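Local structure of uncharacterized protein (Leptotrichia buccalis, 3T8K) at residues D44-N49 against K56-L61; T77-L82 against E95-F100; S143-L148 against E174-K179. The protein is of unknown function but adopts an ankyrin-repeat fold of stacked helical hairpins, which suggests, without proving, a role in binding other proteins. All blocks are in the same frame, centred on the assembly; numbering follows the deposited sequence.

Interaction 1 of 3, residues D44-N49 against K56-L61; sequences DVLRNN and KISMFL
The flat carboxamide of N48 meets I57 through its nitrogen: ND2 lies 4.2 Å from the CD1 methyl of I57, and the two side chains cross at about a right angle. The amide also makes polar bonds: ND2 to the carbonyl oxygens of A14 and G17, and OD1 to the backbone N-H of N50. These bonds, on both ends of the amide, should fix its rotation. Beyond N48 the contact is mostly apolar, and no hydrogen bond crosses it. V45 is its centre. With CG1 anti to the backbone N (chi1 178°), CG1 is turned to S58 and CG2 to L61, and both methyls touch CG2 of I57. CG1 sits 3.2 Å from S58 OG, a tight approach. CG2 reaches CD1 of L61 at 3.6 Å and CG2 of I57 at 3.7 Å. S58 OG is hydrogen-bonded to the carbonyl of R54, one turn earlier in its helix. The hydroxyl is therefore satisfied within helix 51-63, although a V45 methyl presses on it. CD2 of L46 comes to 4.0 Å from the same OG, at the margin of the contact. A type I beta turn runs from V45 to N48, closed by the bond from N48 N to V45 O at 2.9 Å. Helix 19-28 adds F22 against I57 and L61, and helix 10-16 adds A14 against V45. This packing of helix 41-45 and its turn on helix 51-63 is consistent with the helical hairpins of the ankyrin-repeat fold.

Interaction 2 of 3, residues T77-L82 against E95-F100; sequences TLFFPL and ELCKIF
The carbonyl oxygen of L96 accepts the backbone N-H of F100 at 2.9 Å and also lies over one face of the F100 ring, offset toward the rim. CD1 of L78 lies over the opposite face, again near the rim. The ring thus has a carbonyl of its own helix on one face and L78 on the other. L78 adds its CB, 3.9 Å from CE2 of F100. F79 and F100 form an edge-to-face (T-shaped) pair. The edge of F100 points at the face of F79, with centroids 5.9 Å apart and planes at 75°. The two side chains run past each other in opposite directions, and this brings CZ of F79 to 3.7 Å from CB of F100. C97 SG approaches the F79 ring obliquely, 3.9 Å from CE1, a sulfur-aromatic contact. L82, about one turn after F79, packs beside it. Its CG is anti to the backbone N (chi1 173°), which directs the branch toward helix 90-102, where both methyls make contact. CD1 rests 3.9 Å from CB of L96. CD2 packs on the backbone and CB of C97 and lies 4.0 Å from CD2 of F100. Before the turn that leads into the helix, T77 OG1 accepts a weak capping bond from F79 N. The contact joins helix 79-85 to helix 90-102, close to the centre of the chain. Helix 51-63 borders it through M59 on L96 and I62 on F100. Helix 41-45 brings L42 and Y43 against L78, while the loop residues I107 and V118 pack on F79.

Interaction 3 of 3, residues S143-L148 against E174-K179; sequences SGLQLL and EDYIKK
Y176 reaches from helix 167-180 to the loop 143-148, which follows helix 129-140 in this ankyrin-repeat fold. The tight part of the contact is formed around its ring. CG of Y176 is anti to the backbone N (chi1 -175°), and this extends the ring away from the helix so that OH arrives at the loop backbone. There L145 N donates to OH at 2.9 Å, with a nearly straight N-H...O angle of 163°. OH in turn donates to the carbonyl of Q142, just before the segment. The L145 side chain then lies across the ring at about a right angle. Its CD1 stands over one face, 4.0 Å from the centroid and 27° off the normal, a CH-pi contact. L147 comes obliquely, with CD1 3.7 Å from CD2 of Y176. F140 of helix 129-140 also packs on the tyrosine. A phenylalanine in place of Y176 would keep the ring but would probably leave L145 N and the Q142 carbonyl without this shared hydroxyl partner. The outer side is looser. S143 and G144 are exposed at one end of the loop, and E174, D175, K178 and K179 are exposed on the helix, D175 paired with K171. At G144 the backbone angles would jam a CB against the S143 carbonyl oxygen, a strain that glycine avoids at this point in the loop. I177 is only partly covered. L147 CD1 stays 4.1 Å from its CG1, and L158 of helix 157-162 packs beside it. At this margin L148 and I177 meet tip to tip, CD2 to CD1, at 4.0 Å.

In the fold
The three contacts follow one another along the chain, each closing before the next opens. Interactions 1 and 2 have centres 11 Å apart and touch directly. M59 of helix 51-63, a selenomethionine, packs on I99 of helix 90-102, and L46 packs on P81. The two contacts are therefore continuous through this packing. Interaction 3 stands apart, its centre 20 Å from that of interaction 2 and 30 Å from that of interaction 1. It lies on the other side of the chain's centre from interaction 1. The paired segments lie 7, 13 and 26 residues apart, so each contact joins nearby parts of an elongated repeat protein. C164, seen in an interchain disulfide, falls between the segments of interaction 3.

Interaction 1 of 3, residues D44-N49 against K56-L61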
loop_
_atom_site.group_PDB
_atom_site.type_symbol
_atom_site.label_atom_id
_atom_site.label_comp_id
_atom_site.label_asym_id
_atom_site.label_seq_id
_atom_site.Cartn_x
_atom_site.Cartn_y
_atom_site.Cartn_z
ATOM N N ASP A 44 -1.822 12.212 0.331
ATOM C CA ASP A 44 -3.051 11.503 0.706
ATOM C C ASP A 44 -3.869 11.077 -0.514
ATOM O O ASP A 44 -4.367 9.946 -0.588
ATOM C CB ASP A 44 -3.929 12.386 1.599
ATOM C CG ASP A 44 -3.250 12.764 2.908
ATOM O OD1 ASP A 44 -2.347 12.029 3.355
ATOM O OD2 ASP A 44 -3.629 13.799 3.493
ATOM N N VAL A 45 -4.027 11.989 -1.468
ATOM C CA VAL A 45 -4.753 11.674 -2.693
ATOM C C VAL A 45 -4.199 10.429 -3.389
ATOM O O VAL A 45 -4.949 9.559 -3.835
ATOM C CB VAL A 45 -4.678 12.830 -3.684
ATOM C CG1 VAL A 45 -5.397 12.476 -4.973
ATOM C CG2 VAL A 45 -5.297 14.091 -3.063
ATOM N N LEU A 46 -2.881 10.357 -3.498
ATOM C CA LEU A 46 -2.261 9.279 -4.252
ATOM C C LEU A 46 -2.510 7.923 -3.605
ATOM O O LEU A 46 -2.330 6.874 -4.239
ATOM C CB LEU A 46 -0.767 9.543 -4.421
ATOM C CG LEU A 46 -0.519 10.734 -5.344
ATOM C CD1 LEU A 46 0.919 11.222 -5.229
ATOM C CD2 LEU A 46 -0.884 10.387 -6.783
ATOM N N ARG A 47 -2.946 7.947 -2.352
ATOM C CA ARG A 47 -3.215 6.717 -1.619
ATOM C C ARG A 47 -4.654 6.247 -1.771
ATOM O O ARG A 47 -5.027 5.175 -1.284
ATOM C CB ARG A 47 -2.819 6.872 -0.150
ATOM C CG ARG A 47 -1.312 6.985 0.023
ATOM C CD ARG A 47 -0.901 7.136 1.468
ATOM N NE ARG A 47 -1.139 8.493 1.947
ATOM C CZ ARG A 47 -0.767 8.944 3.142
ATOM N NH1 ARG A 47 -0.131 8.144 3.989
ATOM N NH2 ARG A 47 -1.028 10.199 3.490
ATOM N N ASN A 48 -5.461 7.040 -2.468
ATOM C CA ASN A 48 -6.822 6.629 -2.793
ATOM C C ASN A 48 -6.809 5.379 -3.688
ATOM O O ASN A 48 -6.256 5.395 -4.795
ATOM C CB ASN A 48 -7.559 7.780 -3.483
ATOM C CG ASN A 48 -9.066 7.648 -3.408
ATOM O OD1 ASN A 48 -9.626 6.579 -3.666
ATOM N ND2 ASN A 48 -9.739 8.749 -3.062
ATOM N N ASN A 49 -7.429 4.303 -3.204
ATOM C CA ASN A 49 -7.555 3.060 -3.973
ATOM C C ASN A 49 -8.478 3.134 -5.197
ATOM O O ASN A 49 -8.552 2.186 -5.992
ATOM C CB ASN A 49 -8.042 1.933 -3.060
ATOM C CG ASN A 49 -7.055 1.611 -1.955
ATOM O OD1 ASN A 49 -5.850 1.524 -2.192
ATOM N ND2 ASN A 49 -7.561 1.442 -0.736
ATOM N N LYS A 56 -8.790 12.190 -10.891
ATOM C CA LYS A 56 -9.597 13.410 -10.963
ATOM C C LYS A 56 -9.254 14.390 -9.839
ATOM O O LYS A 56 -9.110 15.593 -10.072
ATOM C CB LYS A 56 -11.092 13.079 -10.933
ATOM C CG LYS A 56 -11.624 12.478 -12.220
ATOM C CD LYS A 56 -13.078 12.062 -12.075
ATOM C CE LYS A 56 -13.625 11.495 -13.380
ATOM N NZ LYS A 56 -15.065 11.127 -13.258
ATOM N N ILE A 57 -9.126 13.874 -8.619
ATOM C CA ILE A 57 -8.770 14.721 -7.479
ATOM C C ILE A 57 -7.351 15.260 -7.629
ATOM O O ILE A 57 -7.068 16.404 -7.271
ATOM C CB ILE A 57 -8.882 13.952 -6.141
ATOM C CG1 ILE A 57 -10.313 13.446 -5.946
ATOM C CG2 ILE A 57 -8.435 14.825 -4.977
ATOM C CD1 ILE A 57 -10.482 12.493 -4.775
ATOM N N SER A 58 -6.448 14.424 -8.148
ATOM C CA SER A 58 -5.068 14.854 -8.318
ATOM C C SER A 58 -4.985 16.001 -9.308
ATOM O O SER A 58 -4.325 17.010 -9.050
ATOM C CB SER A 58 -4.179 13.699 -8.797
ATOM O OG SER A 58 -3.857 12.829 -7.729
HETATM N N MSE A 59 -5.645 15.830 -10.450
HETATM C CA MSE A 59 -5.654 16.858 -11.489
HETATM C C MSE A 59 -6.303 18.147 -11.009
HETATM O O MSE A 59 -5.853 19.243 -11.342
HETATM C CB MSE A 59 -6.362 16.346 -12.736
HETATM C CG MSE A 59 -5.666 15.157 -13.373
HETATM SE SE MSE A 59 -3.929 15.610 -14.178
HETATM C CE MSE A 59 -2.862 16.040 -12.615
ATOM N N PHE A 60 -7.365 18.012 -10.226
ATOM C CA PHE A 60 -8.043 19.180 -9.683
ATOM C C PHE A 60 -7.086 19.990 -8.808
ATOM O O PHE A 60 -6.945 21.201 -8.984
ATOM C CB PHE A 60 -9.277 18.754 -8.891
ATOM C CG PHE A 60 -9.943 19.886 -8.143
ATOM C CD1 PHE A 60 -10.948 20.629 -8.738
ATOM C CD2 PHE A 60 -9.558 20.200 -6.853
ATOM C CE1 PHE A 60 -11.569 21.670 -8.054
ATOM C CE2 PHE A 60 -10.171 21.239 -6.158
ATOM C CZ PHE A 60 -11.178 21.977 -6.764
ATOM N N LEU A 61 -6.423 19.312 -7.877
ATOM C CA LEU A 61 -5.498 19.964 -6.949
ATOM C C LEU A 61 -4.271 20.524 -7.638
ATOM O O LEU A 61 -3.852 21.640 -7.352
ATOM C CB LEU A 61 -5.058 18.997 -5.848
ATOM C CG LEU A 61 -6.157 18.705 -4.825
ATOM C CD1 LEU A 61 -5.740 17.594 -3.882
ATOM C CD2 LEU A 61 -6.516 19.971 -4.056
#

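Interaction 2 of 3, residues T77-L82 against E95-F100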
loop_
_atom_site.group_PDB
_atom_site.type_symbol
_atom_site.label_atom_id
_atom_site.label_comp_id
_atom_site.label_asym_id
_atom_site.label_seq_id
_atom_site.Cartn_x
_atom_site.Cartn_y
_atom_site.Cartn_z
ATOM N N THR A 77 9.116 11.723 -1.679
ATOM C CA THR A 77 8.391 12.536 -2.657
ATOM C C THR A 77 7.046 11.927 -3.034
ATOM O O THR A 77 6.737 10.793 -2.660
ATOM C CB THR A 77 9.183 12.690 -3.955
ATOM O OG1 THR A 77 9.311 11.402 -4.568
ATOM C CG2 THR A 77 10.560 13.258 -3.681
ATOM N N LEU A 78 6.256 12.684 -3.793
ATOM C CA LEU A 78 4.954 12.215 -4.245
ATOM C C LEU A 78 5.081 10.980 -5.126
ATOM O O LEU A 78 4.125 10.225 -5.280
ATOM C CB LEU A 78 4.225 13.319 -5.013
ATOM C CG LEU A 78 3.870 14.535 -4.148
ATOM C CD1 LEU A 78 3.062 15.504 -4.968
ATOM C CD2 LEU A 78 3.101 14.103 -2.914
ATOM N N PHE A 79 6.257 10.768 -5.704
ATOM C CA PHE A 79 6.414 9.633 -6.609
ATOM C C PHE A 79 6.162 8.281 -5.935
ATOM O O PHE A 79 5.740 7.331 -6.593
ATOM C CB PHE A 79 7.791 9.648 -7.277
ATOM C CG PHE A 79 7.960 10.737 -8.289
ATOM C CD1 PHE A 79 7.274 10.688 -9.498
ATOM C CD2 PHE A 79 8.809 11.803 -8.043
ATOM C CE1 PHE A 79 7.431 11.685 -10.448
ATOM C CE2 PHE A 79 8.972 12.809 -8.983
ATOM C CZ PHE A 79 8.279 12.751 -10.194
ATOM N N PHE A 80 6.422 8.186 -4.630
ATOM C CA PHE A 80 6.322 6.888 -3.970
ATOM C C PHE A 80 4.889 6.370 -3.915
ATOM O O PHE A 80 4.615 5.277 -4.401
ATOM C CB PHE A 80 6.952 6.899 -2.577
ATOM C CG PHE A 80 7.095 5.517 -1.966
ATOM C CD1 PHE A 80 8.028 4.613 -2.464
ATOM C CD2 PHE A 80 6.298 5.130 -0.888
ATOM C CE1 PHE A 80 8.165 3.348 -1.902
ATOM C CE2 PHE A 80 6.430 3.871 -0.323
ATOM C CZ PHE A 80 7.361 2.977 -0.830
ATOM N N PRO A 81 3.962 7.155 -3.336
ATOM C CA PRO A 81 2.589 6.645 -3.330
ATOM C C PRO A 81 2.030 6.535 -4.739
ATOM O O PRO A 81 1.195 5.665 -4.981
ATOM C CB PRO A 81 1.817 7.688 -2.497
ATOM C CG PRO A 81 2.697 8.902 -2.474
ATOM C CD PRO A 81 4.102 8.382 -2.532
ATOM N N LEU A 82 2.478 7.398 -5.649
ATOM C CA LEU A 82 2.071 7.308 -7.052
ATOM C C LEU A 82 2.377 5.923 -7.609
ATOM O O LEU A 82 1.506 5.252 -8.167
ATOM C CB LEU A 82 2.811 8.344 -7.894
ATOM C CG LEU A 82 2.591 8.226 -9.407
ATOM C CD1 LEU A 82 1.140 8.502 -9.762
ATOM C CD2 LEU A 82 3.491 9.201 -10.133
ATOM N N GLU A 95 0.561 9.801 -16.901
ATOM C CA GLU A 95 0.182 11.210 -16.995
ATOM C C GLU A 95 0.579 11.997 -15.745
ATOM O O GLU A 95 1.150 13.089 -15.842
ATOM C CB GLU A 95 -1.325 11.327 -17.233
ATOM C CG GLU A 95 -1.692 12.038 -18.520
ATOM C CD GLU A 95 -1.219 13.476 -18.541
ATOM O OE1 GLU A 95 -1.724 14.276 -17.728
ATOM O OE2 GLU A 95 -0.340 13.802 -19.365
ATOM N N LEU A 96 0.269 11.450 -14.573
ATOM C CA LEU A 96 0.621 12.102 -13.315
ATOM C C LEU A 96 2.144 12.195 -13.136
ATOM O O LEU A 96 2.658 13.220 -12.675
ATOM C CB LEU A 96 -0.023 11.386 -12.119
ATOM C CG LEU A 96 -1.541 11.538 -11.983
ATOM C CD1 LEU A 96 -2.088 10.670 -10.845
ATOM C CD2 LEU A 96 -1.899 12.989 -11.755
ATOM N N CYS A 97 2.864 11.131 -13.487
ATOM C CA CYS A 97 4.328 11.186 -13.450
ATOM C C CYS A 97 4.858 12.298 -14.358
ATOM O O CYS A 97 5.714 13.080 -13.955
ATOM C CB CYS A 97 4.959 9.839 -13.830
ATOM S SG CYS A 97 6.796 9.817 -13.813
ATOM N N LYS A 98 4.352 12.370 -15.588
ATOM C CA LYS A 98 4.769 13.422 -16.505
ATOM C C LYS A 98 4.571 14.813 -15.897
ATOM O O LYS A 98 5.437 15.682 -15.995
ATOM C CB LYS A 98 3.990 13.324 -17.821
ATOM C CG LYS A 98 4.287 14.431 -18.816
ATOM C CD LYS A 98 3.732 14.077 -20.195
ATOM C CE LYS A 98 2.459 14.829 -20.506
ATOM N NZ LYS A 98 2.738 16.122 -21.204
ATOM N N ILE A 99 3.414 15.026 -15.287
ATOM C CA ILE A 99 3.090 16.334 -14.731
ATOM C C ILE A 99 3.966 16.658 -13.525
ATOM O O ILE A 99 4.428 17.790 -13.370
ATOM C CB ILE A 99 1.604 16.415 -14.353
ATOM C CG1 ILE A 99 0.747 16.383 -15.622
ATOM C CG2 ILE A 99 1.317 17.678 -13.554
ATOM C CD1 ILE A 99 -0.719 16.202 -15.330
ATOM N N PHE A 100 4.199 15.667 -12.668
ATOM C CA PHE A 100 5.061 15.881 -11.511
ATOM C C PHE A 100 6.464 16.286 -11.957
ATOM O O PHE A 100 7.082 17.165 -11.356
ATOM C CB PHE A 100 5.149 14.637 -10.628
ATOM C CG PHE A 100 3.885 14.315 -9.889
ATOM C CD1 PHE A 100 2.833 15.209 -9.849
ATOM C CD2 PHE A 100 3.758 13.112 -9.217
ATOM C CE1 PHE A 100 1.666 14.907 -9.153
ATOM C CE2 PHE A 100 2.594 12.806 -8.519
ATOM C CZ PHE A 100 1.548 13.699 -8.497
#

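Interaction 3 of 3, residues S143-L148 against E174-K179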
loop_
_atom_site.group_PDB
_atom_site.type_symbol
_atom_site.label_atom_id
_atom_site.label_comp_id
_atom_site.label_asym_id
_atom_site.label_seq_id
_atom_site.Cartn_x
_atom_site.Cartn_y
_atom_site.Cartn_z
ATOM N N SER A 143 18.219 12.741 -15.537
ATOM C CA SER A 143 19.579 12.550 -15.057
ATOM C C SER A 143 19.572 12.266 -13.568
ATOM O O SER A 143 18.746 12.809 -12.835
ATOM C CB SER A 143 20.397 13.815 -15.326
ATOM O OG SER A 143 21.701 13.719 -14.777
ATOM N N GLY A 144 20.482 11.415 -13.106
ATOM C CA GLY A 144 20.636 11.216 -11.671
ATOM C C GLY A 144 19.927 10.027 -11.040
ATOM O O GLY A 144 19.886 9.913 -9.814
ATOM N N LEU A 145 19.369 9.130 -11.846
ATOM C CA LEU A 145 18.764 7.924 -11.278
ATOM C C LEU A 145 19.822 7.086 -10.555
ATOM O O LEU A 145 20.936 6.908 -11.049
ATOM C CB LEU A 145 18.060 7.090 -12.351
ATOM C CG LEU A 145 16.938 7.800 -13.116
ATOM C CD1 LEU A 145 16.375 6.902 -14.216
ATOM C CD2 LEU A 145 15.845 8.257 -12.170
ATOM N N GLN A 146 19.470 6.577 -9.381
ATOM C CA GLN A 146 20.420 5.850 -8.548
ATOM C C GLN A 146 20.209 4.354 -8.729
ATOM O O GLN A 146 19.633 3.679 -7.872
ATOM C CB GLN A 146 20.254 6.264 -7.082
ATOM C CG GLN A 146 20.466 7.755 -6.857
ATOM C CD GLN A 146 20.479 8.138 -5.391
ATOM O OE1 GLN A 146 21.376 7.747 -4.644
ATOM N NE2 GLN A 146 19.485 8.914 -4.972
ATOM N N LEU A 147 20.677 3.844 -9.861
ATOM C CA LEU A 147 20.395 2.468 -10.261
ATOM C C LEU A 147 21.364 1.419 -9.700
ATOM O O LEU A 147 21.077 0.226 -9.770
ATOM C CB LEU A 147 20.349 2.351 -11.792
ATOM C CG LEU A 147 19.421 3.277 -12.591
ATOM C CD1 LEU A 147 19.457 2.885 -14.067
ATOM C CD2 LEU A 147 17.992 3.236 -12.066
ATOM N N LEU A 148 22.494 1.861 -9.149
ATOM C CA LEU A 148 23.547 0.950 -8.693
ATOM C C LEU A 148 23.863 1.147 -7.221
ATOM O O LEU A 148 24.970 0.868 -6.764
ATOM C CB LEU A 148 24.819 1.149 -9.519
ATOM C CG LEU A 148 24.635 0.793 -10.987
ATOM C CD1 LEU A 148 25.888 1.150 -11.789
ATOM C CD2 LEU A 148 24.286 -0.677 -11.123
ATOM N N GLU A 174 20.241 -0.768 -18.590
ATOM C CA GLU A 174 21.610 -0.997 -19.030
ATOM C C GLU A 174 22.060 0.144 -19.947
ATOM O O GLU A 174 23.206 0.599 -19.873
ATOM C CB GLU A 174 21.749 -2.370 -19.710
ATOM C CG GLU A 174 21.732 -3.531 -18.723
ATOM C CD GLU A 174 21.509 -4.872 -19.394
ATOM O OE1 GLU A 174 21.378 -4.909 -20.638
ATOM O OE2 GLU A 174 21.463 -5.893 -18.676
ATOM N N ASP A 175 21.155 0.616 -20.798
ATOM C CA ASP A 175 21.482 1.722 -21.699
ATOM C C ASP A 175 21.768 2.998 -20.904
ATOM O O ASP A 175 22.655 3.781 -21.254
ATOM C CB ASP A 175 20.340 2.001 -22.686
ATOM C CG ASP A 175 20.220 0.948 -23.783
ATOM O OD1 ASP A 175 21.114 0.074 -23.920
ATOM O OD2 ASP A 175 19.214 1.013 -24.524
ATOM N N TYR A 176 20.991 3.209 -19.845
ATOM C CA TYR A 176 21.110 4.410 -19.012
ATOM C C TYR A 176 22.458 4.380 -18.300
ATOM O O TYR A 176 23.182 5.373 -18.251
ATOM C CB TYR A 176 19.973 4.436 -17.989
ATOM C CG TYR A 176 19.896 5.676 -17.121
ATOM C CD1 TYR A 176 19.037 6.716 -17.445
ATOM C CD2 TYR A 176 20.663 5.792 -15.968
ATOM C CE1 TYR A 176 18.946 7.848 -16.651
ATOM C CE2 TYR A 176 20.588 6.918 -15.166
ATOM C CZ TYR A 176 19.724 7.947 -15.517
ATOM O OH TYR A 176 19.623 9.081 -14.733
ATOM N N ILE A 177 22.786 3.222 -17.746
ATOM C CA ILE A 177 24.062 3.040 -17.071
ATOM C C ILE A 177 25.264 3.268 -18.001
ATOM O O ILE A 177 26.267 3.849 -17.592
ATOM C CB ILE A 177 24.125 1.655 -16.388
ATOM C CG1 ILE A 177 23.229 1.669 -15.144
ATOM C CG2 ILE A 177 25.558 1.287 -16.032
ATOM C CD1 ILE A 177 22.743 0.310 -14.711
ATOM N N LYS A 178 25.157 2.831 -19.251
ATOM C CA LYS A 178 26.255 3.004 -20.198
ATOM C C LYS A 178 26.329 4.459 -20.647
ATOM O O LYS A 178 27.410 5.017 -20.807
ATOM C CB LYS A 178 26.086 2.074 -21.403
ATOM C CG LYS A 178 27.255 2.090 -22.395
ATOM C CD LYS A 178 27.029 1.051 -23.483
ATOM C CE LYS A 178 27.951 1.272 -24.684
ATOM N NZ LYS A 178 29.384 1.149 -24.322
ATOM N N LYS A 179 25.171 5.074 -20.853
ATOM C CA LYS A 179 25.139 6.475 -21.247
ATOM C C LYS A 179 25.853 7.331 -20.204
ATOM O O LYS A 179 26.767 8.095 -20.530
ATOM C CB LYS A 179 23.691 6.939 -21.437
ATOM C CG LYS A 179 23.512 8.463 -21.576
ATOM C CD LYS A 179 22.045 8.822 -21.796
ATOM C CE LYS A 179 21.844 10.339 -21.960
ATOM N NZ LYS A 179 20.433 10.651 -22.327
#